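Local coordinates for CEL44C (Paenibacillus polymyxa, PDB 2YIH), which probably hydrolyses the beta-1,4-glucan backbone of xyloglucan and cellulose-like chains, this chain being the family 44 glycoside hydrolase part of a longer multidomain protein, at residues K13-F17 with S467-Y472; R49-Y53 with D71-C75; L107-P111 with V159-V163; I371-D375 with V450-K454; L407-D412 with V477-D481. The protein carries 8 engineered substitutions. All blocks are in the same frame, centred on the assembly; numbering follows the deposited sequence.

Interaction 1: K13-F17 with S467-Y472; sequences KVDTF and SGAKTY. Unlike the reference sequence in segment 13-17: F17 (reference Ser).
S467 O takes two hydrogen bonds from T16, one from the backbone N at 3.0 Å and one from OG1 at 2.9 Å, the hydroxyl lying in the carbonyl plane on a lone pair. This double grip depends on the first torsion of T16 (chi1 63°), which sets OG1 between the backbone N and the carbonyl carbon. In the other direction S467 N donates to V14 O at 2.8 Å with an N-H...O angle of 158°. Water 1 extends the polar network: it donates to T16 OG1 and accepts from A469 N at 3.1 Å, tying the T16 hydroxyl to the turn. D15 OD1 accepts from F17 N at 3.0 Å, closing an Asx turn as the chain leaves the strand. Packing is lighter. T16 CG2 and Y472 OH approach from opposite directions to 3.6 Å, and the ring of F17, where the reference sequence has serine, meets the peptide after G468 obliquely, with F17 CZ 3.4 Å from G468 C. Beyond the contact, V14 and Y472 both rest on L466. The D15–S467 bridge is parallel, CA to CA 4.6 Å, and marks where strands 9-22 and 460-467 pair in the otherwise largely antiparallel beta-sandwich domain.

Interaction 2: R49-Y53 with D71-C75; sequences RMTGY and DNYLC. With EDO (1,2-ethanediol), chain M.
The guanidinium of R49 is held along its edges and from one face at once: D71 and an ethanediol molecule, probably from the crystallisation liquor, lie at its edge, while Y73 CB sits 3.3 Å above its plane, over the centre. A bend in the R49 chain at chi2 (-85°) carries the group across to D71 and beneath Y73 CB. The salt bridge is end-on but skewed, the two planes standing 42° apart. R49 NH2 meets the syn lone pair of D71 OD2 at 3.2 Å in an almost straight bond. R49 NH1 reaches D71 OD1 at 2.8 Å from above the carboxylate plane, and Y73 N binds OD1 from the opposite face at 2.9 Å, forming an Asx turn. Ethanediol O1 accepts from R49 NE at 2.9 Å and O2 from NH2, and its C2 lies over the face of the Y73 ring. Deeper in, the contact turns apolar at L74: its CD1 is 3.6 Å from both M50 SD and Y53 CD1, and its CD2 rests against R49 CB. S60 OG gives R49 NH1 another partner. The contact thus joins helix 48-51, just after barrel strand 42-45, to helix 73-77, where C75 forms a disulfide with C85; strand 60-61 and V91 of helix 90-102 enclose the buried L74 side.

Interaction 3: L107-P111 with V159-V163; sequences LVTLP and VDEFV
L110 and V159 make the central aliphatic contact, L110 CD1 lying 3.9 Å from V159 CG1. With CG1 opposite the backbone N (chi1 -177°), V159 turns that branch to L110, while CG2 meets P111 CG tip to tip at 4.0 Å. L110 CD1 also touches V163 CG2, at 4.2 Å, one helical turn further along. A second group of contacts is aliphatic to aromatic. L110 CD2 comes in the plane of the F162 ring at its edge, 3.8 Å from F162 CD2, and also grazes V159 CG1; V108 CG1 lies near the same ring edge, 4.4 Å from F162 CE2. Replacing V159 by an alanine would probably open a gap beside L110 CD1 and leave P111 without its facing methyl. The strand and helix axes run 10.9 Å apart at 158°, close to antiparallel, as expected of the first half of a beta-alpha-beta crossover in a TIM barrel: helix 159-170 leads on to the next barrel strand, 181-184. E161 makes a salt bridge with the K142 side chain, and D160 OD1 accepts from the backbone N of K142. All the contacts across the two segments are between carbons, which implies that hydrophobic burial and shape fit, not directional bonds, seat this helix on the barrel.

Interaction 4: I371-D375 with V450-K454; sequences IAMTD and VVMNK
M452 lies between I371 and T374 of the helix and carries the densely packed part of the contact. Its first torsion (chi1 67°) and bends at chi2 and chi3 direct the sulfur at the helix backbone: M452 SD lies 3.7 Å from D375 N and equally near I371 O, two atoms already hydrogen-bonded to each other (D375 N to I371 O). The M452 chain runs antiparallel to the I371 and T374 side chains as it passes them, its CG 3.9 Å from I371 CG2 and its CE 3.7 Å from T374 CG2. I371, T374 and K454 each have a second conformer, so the unusually close approach of T374 CG2 to V450 CG1 is doubtful. An alanine in place of M452 would probably leave a gap between I371 and T374 and strip D375 CB of its sulfur neighbour. At the other end the contact is looser and carries water. In the conformer described, D375 OD2 and K454 NZ stand 4.6 Å apart, beyond a salt bridge; water 2 spans them, donating to D375 OD2 at 2.7 Å and accepting from K454 NZ at 3.0 Å. Each group has further partners, D375 OD1 with H436 NE2 and K454 NZ with I430 O. Helix 367-382 belongs to the TIM barrel and strand 446-453 to the beta sandwich, so the contact lies on the interface between the two domains. Its chemistry is mixed: a flexible thioether fills the helix-facing surface of the sheet, while the buried opposite charges, in this conformer, interact through water and probably steady each other electrostatically.

Interaction 5: L407-D412 with V477-D481; sequences LYRNYD and VWGFD. With SO4 (sulfate ion), chain E.
Y411 meets W478 in an edge-to-face (T-shaped) pair at the junction of the two domains, where the chain leaves helix 399-409, the last of the TIM barrel, beside strand 474-481 of the beta sandwich. The edge of the tyrosine is turned to the indole face: the centroids of the Y411 ring and the six-membered ring of W478 are 4.7 Å apart and the planes stand at 55°, well short of perpendicular. Y411 CD1 lies 3.5 Å above the W478 plane, offset toward the rim, and Y411 CE1 is 3.5 Å from W478 CZ3. The first torsion of Y411 (chi1 57°) tucks its ring between backbone N and carbonyl, and so against the indole. The backbone makes a separate contact, Y411 O lying 3.1 Å from W478 CD1. D412 CB adds an oblique contact at 3.9 Å from W478 NE1, while its carboxylate turns to S416. Four residues before Y411, still in the helix, L407 divides its methyls, CD1 resting 3.9 Å from W478 O and CD2 3.9 Å from F480 CE2. H512 lies against Y411 on the sandwich side, and F480 also touches T374. R409 points elsewhere: its NH1 and NH2 donate to sulfate O2 and O3, each at 2.7 Å, the sulfate lying in the guanidinium plane and probably coming from the crystallisation liquor. Across the two segments the link is aromatic and aliphatic: weak, shape-dependent contacts hold the helix end to the strand, the slightly positive ring edge of Y411 probably drawn to the electron-rich face of W478.

How the interactions relate
Interactions 4 and 5 are buried neighbours that clasp barrel helices 367-382 and 399-409 to the beta sandwich; they touch directly, T374 O lying 2.7 Å from Y408 OH in a probable hydrogen bond. Interaction 1 reaches the same sheet, its centre about 22 Å from either of theirs, but sits at a partly exposed margin and relies on backbone bonds and a water. Across the chain's centre from interactions 1 and 4, interactions 2 and 3 lie wholly within the barrel domain and also touch, with M50 CE packed 3.4 Å from T109 O. Interaction 3 is wholly apolar, whereas interaction 2 combines a salt bridge at its partly exposed end with leucine packing inside.

Interaction 1: K13-F17 with S467-Y472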
# COMPACT_ATOMS: atom_id res chain seq x y z
N LYS A 13 -16.00 22.49 9.48
CA LYS A 13 -15.24 23.73 9.32
C LYS A 13 -14.04 23.43 8.44
O LYS A 13 -13.29 22.54 8.76
CB LYS A 13 -14.74 24.24 10.68
CG LYS A 13 -15.85 24.58 11.69
N VAL A 14 -13.91 24.13 7.32
CA VAL A 14 -12.77 23.92 6.42
C VAL A 14 -12.00 25.23 6.35
O VAL A 14 -12.59 26.30 6.10
CB VAL A 14 -13.24 23.52 5.00
CG1 VAL A 14 -12.03 23.29 4.09
CG2 VAL A 14 -14.12 22.26 5.06
N ASP A 15 -10.70 25.15 6.61
CA ASP A 15 -9.84 26.35 6.59
C ASP A 15 -8.65 26.11 5.64
O ASP A 15 -7.72 25.35 5.95
CB ASP A 15 -9.36 26.67 8.01
CG ASP A 15 -8.60 27.99 8.08
OD1 ASP A 15 -8.21 28.50 7.01
OD2 ASP A 15 -8.41 28.51 9.21
N THR A 16 -8.75 26.67 4.44
CA THR A 16 -7.79 26.43 3.37
C THR A 16 -6.42 27.02 3.70
O THR A 16 -5.46 26.74 3.00
CB THR A 16 -8.27 26.98 2.00
OG1 THR A 16 -8.41 28.41 2.07
CG2 THR A 16 -9.64 26.38 1.62
N PHE A 17 -6.36 27.86 4.73
CA PHE A 17 -5.09 28.44 5.17
C PHE A 17 -4.37 27.54 6.15
O PHE A 17 -3.17 27.71 6.36
CB PHE A 17 -5.30 29.80 5.89
CG PHE A 17 -6.16 30.79 5.14
CD1 PHE A 17 -6.12 30.88 3.75
CD2 PHE A 17 -6.92 31.74 5.85
CE1 PHE A 17 -6.89 31.82 3.08
CE2 PHE A 17 -7.68 32.68 5.19
CZ PHE A 17 -7.65 32.74 3.81
N SER A 467 -13.22 28.84 5.21
CA SER A 467 -12.29 29.97 5.27
C SER A 467 -11.35 29.93 4.07
O SER A 467 -10.65 28.92 3.85
CB SER A 467 -11.47 29.91 6.56
OG SER A 467 -12.32 29.95 7.69
N GLY A 468 -11.35 31.01 3.30
CA GLY A 468 -10.54 31.10 2.10
C GLY A 468 -10.28 32.54 1.73
O GLY A 468 -10.86 33.46 2.32
N ALA A 469 -9.39 32.74 0.76
CA ALA A 469 -8.98 34.07 0.35
C ALA A 469 -10.04 34.74 -0.52
O ALA A 469 -10.12 35.97 -0.60
CB ALA A 469 -7.65 34.00 -0.41
N LYS A 470 -10.82 33.91 -1.22
CA LYS A 470 -11.88 34.41 -2.08
C LYS A 470 -13.21 33.77 -1.69
O LYS A 470 -13.25 32.86 -0.86
CB LYS A 470 -11.56 34.16 -3.56
CG LYS A 470 -10.39 35.02 -4.05
CD LYS A 470 -10.09 34.83 -5.54
CE LYS A 470 -9.05 35.86 -5.97
NZ LYS A 470 -8.61 35.70 -7.37
N THR A 471 -14.28 34.32 -2.23
CA THR A 471 -15.62 33.85 -1.91
C THR A 471 -15.97 32.74 -2.89
O THR A 471 -15.91 32.93 -4.11
CB THR A 471 -16.64 35.01 -2.00
OG1 THR A 471 -16.28 35.99 -1.03
CG2 THR A 471 -18.05 34.52 -1.69
N TYR A 472 -16.29 31.58 -2.33
CA TYR A 472 -16.83 30.46 -3.12
C TYR A 472 -18.28 30.77 -3.46
O TYR A 472 -19.05 31.17 -2.58
CB TYR A 472 -16.74 29.16 -2.31
CG TYR A 472 -15.31 28.80 -2.01
CD1 TYR A 472 -14.45 28.33 -3.03
CD2 TYR A 472 -14.77 29.02 -0.74
CE1 TYR A 472 -13.10 28.03 -2.76
CE2 TYR A 472 -13.44 28.74 -0.47
CZ TYR A 472 -12.63 28.23 -1.46
OH TYR A 472 -11.32 27.98 -1.14
O HOH W 1 -8.59 29.97 -0.37

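Interaction 2: R49-Y53 with D71-C75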
# COMPACT_ATOMS: atom_id res chain seq x y z
N ARG A 49 3.86 -14.35 -4.23
CA ARG A 49 4.47 -14.92 -5.45
C ARG A 49 5.84 -14.34 -5.78
O ARG A 49 6.60 -14.94 -6.56
CB ARG A 49 3.53 -14.75 -6.67
CG ARG A 49 2.48 -15.84 -6.73
CD ARG A 49 3.03 -17.08 -7.43
NE ARG A 49 2.00 -18.12 -7.59
CZ ARG A 49 2.19 -19.21 -8.34
NH1 ARG A 49 3.33 -19.37 -9.01
NH2 ARG A 49 1.19 -20.10 -8.50
N MET A 50 6.14 -13.14 -5.27
CA MET A 50 7.40 -12.52 -5.69
C MET A 50 8.63 -13.02 -4.95
O MET A 50 9.76 -12.84 -5.42
CB MET A 50 7.30 -10.99 -5.64
CG MET A 50 6.44 -10.42 -6.79
SD MET A 50 7.06 -10.88 -8.43
CE MET A 50 8.56 -9.92 -8.50
N THR A 51 8.42 -13.68 -3.81
CA THR A 51 9.56 -14.19 -3.01
C THR A 51 10.42 -15.16 -3.84
O THR A 51 11.67 -15.04 -3.88
CB THR A 51 9.04 -14.93 -1.76
OG1 THR A 51 8.43 -13.95 -0.89
CG2 THR A 51 10.21 -15.68 -1.04
N GLY A 52 9.74 -16.11 -4.50
CA GLY A 52 10.44 -17.09 -5.34
C GLY A 52 10.38 -16.86 -6.83
O GLY A 52 10.64 -17.79 -7.63
N TYR A 53 10.09 -15.62 -7.25
CA TYR A 53 10.08 -15.30 -8.67
C TYR A 53 11.51 -15.25 -9.25
O TYR A 53 12.40 -14.59 -8.70
CB TYR A 53 9.35 -13.95 -8.91
CG TYR A 53 9.56 -13.37 -10.33
CD1 TYR A 53 8.88 -13.91 -11.45
CD2 TYR A 53 10.52 -12.36 -10.55
CE1 TYR A 53 9.07 -13.39 -12.71
CE2 TYR A 53 10.71 -11.84 -11.81
CZ TYR A 53 10.01 -12.36 -12.90
OH TYR A 53 10.26 -11.82 -14.15
N ASP A 71 5.26 -22.53 -11.07
CA ASP A 71 4.55 -22.48 -12.34
C ASP A 71 4.59 -21.08 -12.93
O ASP A 71 5.30 -20.18 -12.41
CB ASP A 71 3.10 -22.96 -12.12
CG ASP A 71 2.36 -22.13 -11.09
OD1 ASP A 71 2.46 -20.88 -11.17
OD2 ASP A 71 1.75 -22.72 -10.16
N ASN A 72 3.93 -20.91 -14.07
CA ASN A 72 3.93 -19.66 -14.83
C ASN A 72 2.82 -18.68 -14.43
O ASN A 72 2.45 -17.81 -15.23
CB ASN A 72 3.84 -19.98 -16.33
CG ASN A 72 2.52 -20.66 -16.72
OD1 ASN A 72 1.76 -21.10 -15.88
ND2 ASN A 72 2.31 -20.82 -18.01
N TYR A 73 2.29 -18.80 -13.22
CA TYR A 73 1.17 -17.95 -12.80
C TYR A 73 1.44 -16.46 -13.10
O TYR A 73 0.55 -15.74 -13.53
CB TYR A 73 0.90 -18.10 -11.31
CG TYR A 73 -0.10 -17.08 -10.78
CD1 TYR A 73 -1.45 -17.17 -11.11
CD2 TYR A 73 0.32 -15.98 -10.04
CE1 TYR A 73 -2.35 -16.23 -10.67
CE2 TYR A 73 -0.59 -15.06 -9.56
CZ TYR A 73 -1.91 -15.18 -9.90
OH TYR A 73 -2.81 -14.25 -9.43
N LEU A 74 2.65 -15.98 -12.79
CA LEU A 74 2.85 -14.52 -12.89
C LEU A 74 2.80 -14.06 -14.36
O LEU A 74 2.46 -12.90 -14.67
CB LEU A 74 4.17 -14.09 -12.22
CG LEU A 74 4.16 -14.09 -10.69
CD1 LEU A 74 5.55 -13.66 -10.17
CD2 LEU A 74 3.03 -13.14 -10.17
N CYS A 75 3.17 -14.97 -15.26
CA CYS A 75 3.01 -14.68 -16.71
C CYS A 75 1.51 -14.58 -17.05
O CYS A 75 1.07 -13.62 -17.72
CB CYS A 75 3.62 -15.78 -17.56
SG CYS A 75 5.44 -15.85 -17.41
C1 EDO M . -1.71 -17.95 -6.05
O1 EDO M . -0.28 -17.83 -5.85
C2 EDO M . -2.00 -18.18 -7.54
O2 EDO M . -1.64 -19.52 -7.93

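Interaction 3: L107-P111 with V159-V163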
# COMPACT_ATOMS: atom_id res chain seq x y z
N LEU A 107 6.88 -0.15 -8.12
CA LEU A 107 7.63 -0.79 -7.02
C LEU A 107 7.75 -2.27 -7.34
O LEU A 107 6.75 -2.95 -7.46
CB LEU A 107 6.85 -0.62 -5.72
CG LEU A 107 7.37 -1.34 -4.45
CD1 LEU A 107 8.87 -0.95 -4.17
CD2 LEU A 107 6.49 -0.97 -3.25
N VAL A 108 8.98 -2.74 -7.52
CA VAL A 108 9.26 -4.11 -7.93
C VAL A 108 9.96 -4.89 -6.78
O VAL A 108 11.01 -4.49 -6.27
CB VAL A 108 10.19 -4.06 -9.17
CG1 VAL A 108 10.68 -5.46 -9.57
CG2 VAL A 108 9.46 -3.36 -10.36
N THR A 109 9.39 -6.02 -6.41
CA THR A 109 9.99 -6.84 -5.36
C THR A 109 11.18 -7.62 -5.90
O THR A 109 11.10 -8.20 -7.01
CB THR A 109 8.93 -7.81 -4.83
OG1 THR A 109 7.85 -7.04 -4.29
CG2 THR A 109 9.47 -8.72 -3.69
N LEU A 110 12.19 -7.77 -5.05
CA LEU A 110 13.42 -8.55 -5.36
C LEU A 110 13.46 -9.67 -4.35
O LEU A 110 12.89 -9.54 -3.25
CB LEU A 110 14.66 -7.67 -5.20
CG LEU A 110 14.70 -6.48 -6.19
CD1 LEU A 110 15.97 -5.70 -5.96
CD2 LEU A 110 14.66 -7.01 -7.61
N PRO A 111 14.11 -10.79 -4.70
CA PRO A 111 14.03 -11.97 -3.80
C PRO A 111 15.12 -11.93 -2.70
O PRO A 111 16.27 -11.59 -3.00
CB PRO A 111 14.33 -13.15 -4.75
CG PRO A 111 15.27 -12.53 -5.80
CD PRO A 111 14.76 -11.09 -6.00
N VAL A 159 20.88 -10.96 -8.54
CA VAL A 159 19.88 -9.89 -8.42
C VAL A 159 20.42 -8.62 -9.07
O VAL A 159 19.68 -7.91 -9.77
CB VAL A 159 19.46 -9.63 -6.98
CG1 VAL A 159 18.37 -8.55 -6.96
CG2 VAL A 159 18.90 -10.90 -6.35
N ASP A 160 21.71 -8.32 -8.88
CA ASP A 160 22.22 -7.08 -9.47
C ASP A 160 22.26 -7.13 -11.00
O ASP A 160 22.13 -6.09 -11.66
CB ASP A 160 23.56 -6.61 -8.82
CG ASP A 160 24.74 -7.53 -9.10
OD1 ASP A 160 24.58 -8.68 -9.57
OD2 ASP A 160 25.87 -7.09 -8.79
N GLU A 161 22.39 -8.33 -11.56
CA GLU A 161 22.27 -8.54 -13.00
C GLU A 161 20.87 -8.17 -13.49
O GLU A 161 20.69 -7.57 -14.55
CB GLU A 161 22.60 -10.00 -13.35
CG GLU A 161 22.64 -10.24 -14.87
CD GLU A 161 23.29 -11.55 -15.22
OE1 GLU A 161 22.79 -12.59 -14.77
OE2 GLU A 161 24.35 -11.53 -15.87
N PHE A 162 19.87 -8.53 -12.70
CA PHE A 162 18.52 -8.19 -13.05
C PHE A 162 18.33 -6.66 -12.99
O PHE A 162 17.66 -6.06 -13.84
CB PHE A 162 17.57 -8.89 -12.09
CG PHE A 162 16.13 -8.50 -12.28
CD1 PHE A 162 15.54 -8.61 -13.55
CD2 PHE A 162 15.40 -7.99 -11.22
CE1 PHE A 162 14.20 -8.26 -13.72
CE2 PHE A 162 14.05 -7.63 -11.40
CZ PHE A 162 13.47 -7.80 -12.64
N VAL A 163 18.81 -6.04 -11.91
CA VAL A 163 18.69 -4.59 -11.81
C VAL A 163 19.44 -3.90 -12.97
O VAL A 163 18.93 -2.96 -13.60
CB VAL A 163 19.14 -4.03 -10.44
CG1 VAL A 163 18.98 -2.47 -10.41
CG2 VAL A 163 18.30 -4.66 -9.33

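Interaction 4: I371-D375 with V450-K454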
# COMPACT_ATOMS: atom_id res chain seq x y z
N ILE A 371 -17.14 3.15 1.66
CA ILE A 371 -17.00 4.24 2.61
C ILE A 371 -15.74 4.11 3.46
O ILE A 371 -15.02 5.11 3.69
CB ILE A 371 -18.26 4.41 3.45
CG1 ILE A 371 -19.41 4.86 2.56
CG2 ILE A 371 -18.04 5.44 4.59
CD1 ILE A 371 -20.71 4.96 3.29
N ALA A 372 -15.41 2.91 3.89
CA ALA A 372 -14.15 2.71 4.62
C ALA A 372 -12.97 3.24 3.80
O ALA A 372 -12.14 3.99 4.32
CB ALA A 372 -13.95 1.24 5.00
N MET A 373 -12.93 2.91 2.51
CA MET A 373 -11.81 3.30 1.68
C MET A 373 -11.82 4.77 1.35
O MET A 373 -10.76 5.38 1.20
CB MET A 373 -11.78 2.49 0.38
CG MET A 373 -11.22 1.11 0.57
SD MET A 373 -9.47 1.14 1.04
CE MET A 373 -8.60 1.50 -0.50
N THR A 374 -12.99 5.38 1.22
CA THR A 374 -13.05 6.80 1.01
C THR A 374 -12.47 7.53 2.22
O THR A 374 -11.85 8.58 2.09
CB THR A 374 -14.49 7.19 0.70
OG1 THR A 374 -14.97 6.39 -0.39
CG2 THR A 374 -14.57 8.64 0.36
N ASP A 375 -12.65 6.95 3.40
CA ASP A 375 -12.08 7.57 4.60
C ASP A 375 -10.54 7.31 4.61
O ASP A 375 -9.74 8.21 4.81
CB ASP A 375 -12.76 7.03 5.88
CG ASP A 375 -12.52 7.93 7.10
OD1 ASP A 375 -11.96 9.02 6.93
OD2 ASP A 375 -12.87 7.51 8.22
N VAL A 450 -14.20 15.87 0.28
CA VAL A 450 -14.80 14.51 0.24
C VAL A 450 -15.45 14.30 1.60
O VAL A 450 -14.81 14.47 2.65
CB VAL A 450 -13.73 13.42 -0.09
CG1 VAL A 450 -14.31 11.99 0.19
CG2 VAL A 450 -13.31 13.51 -1.53
N VAL A 451 -16.76 14.06 1.59
CA VAL A 451 -17.52 13.89 2.82
C VAL A 451 -18.34 12.59 2.77
O VAL A 451 -18.80 12.15 1.70
CB VAL A 451 -18.42 15.13 3.09
CG1 VAL A 451 -19.47 15.35 1.98
CG2 VAL A 451 -19.08 15.03 4.49
N MET A 452 -18.49 11.95 3.91
CA MET A 452 -19.25 10.70 3.92
C MET A 452 -20.09 10.54 5.16
O MET A 452 -19.71 11.01 6.24
CB MET A 452 -18.31 9.50 3.75
CG MET A 452 -17.35 9.26 4.93
SD MET A 452 -15.73 8.66 4.41
CE MET A 452 -15.05 10.20 3.73
N ASN A 453 -21.24 9.87 5.00
CA ASN A 453 -22.10 9.48 6.11
C ASN A 453 -22.02 7.97 6.34
O ASN A 453 -22.42 7.18 5.45
CB ASN A 453 -23.55 9.89 5.78
CG ASN A 453 -24.50 9.69 6.95
OD1 ASN A 453 -24.19 9.01 7.92
ND2 ASN A 453 -25.71 10.23 6.81
N LYS A 454 -21.47 7.59 7.50
CA LYS A 454 -21.26 6.19 7.89
C LYS A 454 -22.50 5.60 8.59
O LYS A 454 -22.54 4.39 8.89
CB LYS A 454 -20.06 6.08 8.83
CG LYS A 454 -18.72 6.49 8.20
CD LYS A 454 -17.58 6.48 9.21
CE LYS A 454 -17.50 7.80 9.95
NZ LYS A 454 -16.48 7.74 11.03
O HOH W 2 -14.22 6.00 10.05

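Interaction 5: L407-D412 with V477-D481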
# COMPACT_ATOMS: atom_id res chain seq x y z
N LEU A 407 -13.69 8.16 -6.75
CA LEU A 407 -14.19 9.39 -6.11
C LEU A 407 -13.06 10.41 -5.86
O LEU A 407 -13.28 11.65 -6.00
CB LEU A 407 -14.99 9.08 -4.83
CG LEU A 407 -15.79 10.28 -4.29
CD1 LEU A 407 -16.99 10.54 -5.17
CD2 LEU A 407 -16.26 9.97 -2.86
N TYR A 408 -11.87 9.90 -5.54
CA TYR A 408 -10.68 10.76 -5.37
C TYR A 408 -9.97 11.12 -6.68
O TYR A 408 -9.34 12.19 -6.76
CB TYR A 408 -9.65 10.08 -4.43
CG TYR A 408 -9.97 10.30 -2.97
CD1 TYR A 408 -10.96 9.56 -2.33
CD2 TYR A 408 -9.37 11.33 -2.25
CE1 TYR A 408 -11.29 9.78 -1.02
CE2 TYR A 408 -9.67 11.54 -0.89
CZ TYR A 408 -10.65 10.80 -0.30
OH TYR A 408 -10.98 10.97 1.04
N ARG A 409 -9.99 10.21 -7.68
CA ARG A 409 -9.03 10.30 -8.77
C ARG A 409 -9.64 10.31 -10.16
O ARG A 409 -8.95 10.57 -11.13
CB ARG A 409 -7.97 9.19 -8.65
CG ARG A 409 -7.15 9.28 -7.37
CD ARG A 409 -6.03 10.33 -7.49
NE ARG A 409 -5.08 9.93 -8.53
CZ ARG A 409 -4.04 10.65 -8.93
NH1 ARG A 409 -3.78 11.82 -8.32
NH2 ARG A 409 -3.25 10.19 -9.91
N ASN A 410 -10.95 10.08 -10.27
CA ASN A 410 -11.60 10.15 -11.57
C ASN A 410 -13.09 10.32 -11.36
O ASN A 410 -13.88 9.43 -11.69
CB ASN A 410 -11.33 8.88 -12.41
CG ASN A 410 -12.01 8.91 -13.75
OD1 ASN A 410 -12.43 9.98 -14.24
ND2 ASN A 410 -12.18 7.72 -14.36
N TYR A 411 -13.45 11.43 -10.72
CA TYR A 411 -14.81 11.56 -10.21
C TYR A 411 -15.79 11.93 -11.32
O TYR A 411 -17.01 11.71 -11.21
CB TYR A 411 -14.88 12.55 -9.03
CG TYR A 411 -14.36 13.94 -9.31
CD1 TYR A 411 -15.14 14.88 -9.99
CD2 TYR A 411 -13.10 14.34 -8.86
CE1 TYR A 411 -14.65 16.17 -10.21
CE2 TYR A 411 -12.62 15.62 -9.07
CZ TYR A 411 -13.39 16.52 -9.76
OH TYR A 411 -12.90 17.80 -9.96
N ASP A 412 -15.23 12.44 -12.42
CA ASP A 412 -16.05 12.96 -13.50
C ASP A 412 -15.90 12.20 -14.82
O ASP A 412 -16.42 12.64 -15.84
CB ASP A 412 -15.75 14.45 -13.70
CG ASP A 412 -14.31 14.71 -14.12
OD1 ASP A 412 -13.47 13.76 -14.17
OD2 ASP A 412 -14.02 15.90 -14.41
N VAL A 477 -21.19 18.42 -7.46
CA VAL A 477 -21.16 17.33 -6.48
C VAL A 477 -21.24 16.03 -7.27
O VAL A 477 -21.98 15.95 -8.24
CB VAL A 477 -22.37 17.40 -5.51
CG1 VAL A 477 -22.26 16.30 -4.43
CG2 VAL A 477 -22.45 18.82 -4.84
N TRP A 478 -20.44 15.04 -6.86
CA TRP A 478 -20.46 13.68 -7.46
C TRP A 478 -20.45 12.71 -6.28
O TRP A 478 -19.95 13.03 -5.21
CB TRP A 478 -19.19 13.42 -8.27
CG TRP A 478 -19.12 14.17 -9.62
CD1 TRP A 478 -19.44 13.68 -10.87
CD2 TRP A 478 -18.63 15.50 -9.83
NE1 TRP A 478 -19.20 14.65 -11.83
CE2 TRP A 478 -18.71 15.77 -11.21
CE3 TRP A 478 -18.17 16.49 -8.97
CZ2 TRP A 478 -18.30 16.99 -11.76
CZ3 TRP A 478 -17.76 17.72 -9.51
CH2 TRP A 478 -17.83 17.96 -10.90
N GLY A 479 -21.01 11.52 -6.44
CA GLY A 479 -21.07 10.64 -5.28
C GLY A 479 -21.40 9.22 -5.63
O GLY A 479 -21.72 8.92 -6.76
N PHE A 480 -21.31 8.33 -4.65
CA PHE A 480 -21.81 6.96 -4.80
C PHE A 480 -22.49 6.62 -3.50
O PHE A 480 -22.33 7.32 -2.51
CB PHE A 480 -20.67 5.95 -5.14
CG PHE A 480 -19.61 5.79 -4.04
CD1 PHE A 480 -19.84 4.96 -2.93
CD2 PHE A 480 -18.36 6.43 -4.15
CE1 PHE A 480 -18.86 4.77 -1.93
CE2 PHE A 480 -17.37 6.25 -3.17
CZ PHE A 480 -17.59 5.39 -2.08
N ASP A 481 -23.31 5.59 -3.52
CA ASP A 481 -24.03 5.20 -2.32
C ASP A 481 -24.39 3.72 -2.43
O ASP A 481 -23.82 3.01 -3.27
CB ASP A 481 -25.28 6.09 -2.14
CG ASP A 481 -26.32 5.95 -3.26
OD1 ASP A 481 -26.23 5.00 -4.08
OD2 ASP A 481 -27.32 6.75 -3.24
S SO4 E . -0.76 13.01 -10.04
O1 SO4 E . -0.95 13.96 -11.14
O2 SO4 E . -1.66 13.39 -8.96
O3 SO4 E . -1.02 11.65 -10.54
O4 SO4 E . 0.65 13.08 -9.63